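Local coordinates for protein putative oxidoreductase YfjR (Streptomyces aurantiacus, PDB 4OQZ) that probably reduces imines with NADPH as hydride donor, acting as an imine reductase of the HIBADH-related family with an NADP-binding Rossmann domain, at residues Ser65-Asp68 and Tyr69-Tyr73. Sequence-based numbering, arbitrary orientation.
Sequences SLID and YDAMY
Asp68 reaches its carboxylate forward to the N-terminal end of helix 69-75 and accepts a hydrogen bond from Ala71, a classic N-cap at the point where a Rossmann-type domain passes from strand 61-64 into its next helix. The bond from Ala71 N to Asp68 OD2 is 2.8 Å long and clearly bent, 137° at the hydrogen, and it meets the oxygen nearly along the C-O axis. With CG lodged between the backbone N and the carbonyl carbon (chi1 43°), the short aspartate side chain is directed at the opening turn, where backbone N-H groups lack acceptors from a preceding turn. Asp70 N also comes within 3.1 Å of Asp68 OD2, but at too poor an angle to bond. The carboxylate may also be steadied electrostatically by the positive end of the helix dipole. Were Asp68 shortened to an alanine, the cap would be gone, and Ala71 N would probably be left without its acceptor and the first turn less firmly fixed.

Tyr69 and Met72 leave the turn on another side, toward strand 87-90 and helix 96-108, where a broad aromatic ring and a flexible thioether fill the interior. The small methyl of Ala71 instead faces the incoming loop, leaving room for two branched side chains. Ile67, itself exposed, brings CD1 to 4.0 Å from Ala71 CB. Leu66, which also touches the glycine-rich turn of a probable GxGxxG motif, lays one methyl, CD2, over the face of the peptide group joining Ala71 to Met72, 3.3 Å from Ala71 O, with Ala71 CB 3.9 Å away.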
loop_
_atom_site.group_PDB
_atom_site.type_symbol
_atom_site.label_atom_id
_atom_site.label_comp_id
_atom_site.label_asym_id
_atom_site.label_seq_id
_atom_site.Cartn_x
_atom_site.Cartn_y
_atom_site.Cartn_z
ATOM N N SER A 65 20.556 -9.748 18.046
ATOM C CA SER A 65 20.248 -9.206 16.725
ATOM C C SER A 65 21.040 -9.990 15.681
ATOM O O SER A 65 22.027 -9.502 15.131
ATOM C CB SER A 65 20.554 -7.712 16.640
ATOM O OG SER A 65 19.895 -7.224 15.482
ATOM N N LEU A 66 20.612 -11.238 15.455
ATOM C CA LEU A 66 21.232 -12.165 14.512
ATOM C C LEU A 66 20.417 -12.244 13.215
ATOM O O LEU A 66 19.390 -11.568 13.096
ATOM C CB LEU A 66 21.378 -13.544 15.181
ATOM C CG LEU A 66 22.758 -13.874 15.768
ATOM C CD1 LEU A 66 23.048 -13.089 17.058
ATOM C CD2 LEU A 66 22.861 -15.349 16.055
ATOM N N ILE A 67 20.885 -13.038 12.233
ATOM C CA ILE A 67 20.239 -13.186 10.920
ATOM C C ILE A 67 18.790 -13.679 11.058
ATOM O O ILE A 67 17.865 -13.061 10.523
ATOM C CB ILE A 67 21.082 -14.092 9.964
ATOM C CG1 ILE A 67 22.591 -13.733 10.013
ATOM C CG2 ILE A 67 20.549 -14.032 8.522
ATOM C CD1 ILE A 67 23.583 -14.986 10.176
ATOM N N ASP A 68 18.610 -14.766 11.817
ATOM C CA ASP A 68 17.337 -15.450 12.037
ATOM C C ASP A 68 17.437 -16.314 13.321
ATOM O O ASP A 68 18.456 -16.243 14.019
ATOM C CB ASP A 68 17.064 -16.349 10.807
ATOM C CG ASP A 68 18.290 -17.121 10.322
ATOM O OD1 ASP A 68 18.744 -16.860 9.191
ATOM O OD2 ASP A 68 18.837 -17.918 11.103
ATOM N N TYR A 69 16.392 -17.140 13.622
ATOM C CA TYR A 69 16.414 -18.034 14.783
ATOM C C TYR A 69 17.349 -19.205 14.563
ATOM O O TYR A 69 17.967 -19.653 15.520
ATOM C CB TYR A 69 15.004 -18.478 15.233
ATOM C CG TYR A 69 14.163 -17.331 15.755
ATOM C CD1 TYR A 69 14.497 -16.673 16.935
ATOM C CD2 TYR A 69 13.045 -16.889 15.058
ATOM C CE1 TYR A 69 13.739 -15.605 17.407
ATOM C CE2 TYR A 69 12.296 -15.802 15.506
ATOM C CZ TYR A 69 12.644 -15.166 16.685
ATOM O OH TYR A 69 11.922 -14.087 17.131
ATOM N N ASP A 70 17.512 -19.657 13.303
ATOM C CA ASP A 70 18.420 -20.760 12.939
ATOM C C ASP A 70 19.881 -20.441 13.306
ATOM O O ASP A 70 20.626 -21.346 13.673
ATOM C CB ASP A 70 18.315 -21.072 11.437
ATOM C CG ASP A 70 17.960 -22.504 11.122
ATOM O OD1 ASP A 70 16.755 -22.838 11.162
ATOM O OD2 ASP A 70 18.882 -23.286 10.800
ATOM N N ALA A 71 20.280 -19.152 13.202
ATOM C CA ALA A 71 21.622 -18.671 13.530
ATOM C C ALA A 71 21.830 -18.570 15.043
ATOM O O ALA A 71 22.969 -18.649 15.501
ATOM C CB ALA A 71 21.872 -17.324 12.871
ATOM N N MET A 72 20.733 -18.408 15.813
ATOM C CA MET A 72 20.720 -18.289 17.279
ATOM C C MET A 72 21.217 -19.555 17.987
ATOM O O MET A 72 21.926 -19.444 18.988
ATOM C CB MET A 72 19.311 -17.900 17.773
ATOM C CG MET A 72 19.256 -17.434 19.214
ATOM S SD MET A 72 18.643 -18.705 20.334
ATOM C CE MET A 72 18.205 -17.707 21.723
ATOM N N TYR A 73 20.851 -20.743 17.468
ATOM C CA TYR A 73 21.245 -22.045 18.029
ATOM C C TYR A 73 22.753 -22.314 17.974
ATOM O O TYR A 73 23.254 -23.154 18.733
ATOM C CB TYR A 73 20.452 -23.193 17.383
ATOM C CG TYR A 73 18.959 -23.078 17.592
ATOM C CD1 TYR A 73 18.356 -23.565 18.749
ATOM C CD2 TYR A 73 18.148 -22.466 16.640
ATOM C CE1 TYR A 73 16.982 -23.439 18.956
ATOM C CE2 TYR A 73 16.775 -22.328 16.839
ATOM C CZ TYR A 73 16.195 -22.821 17.996
ATOM O OH TYR A 73 14.841 -22.695 18.176
#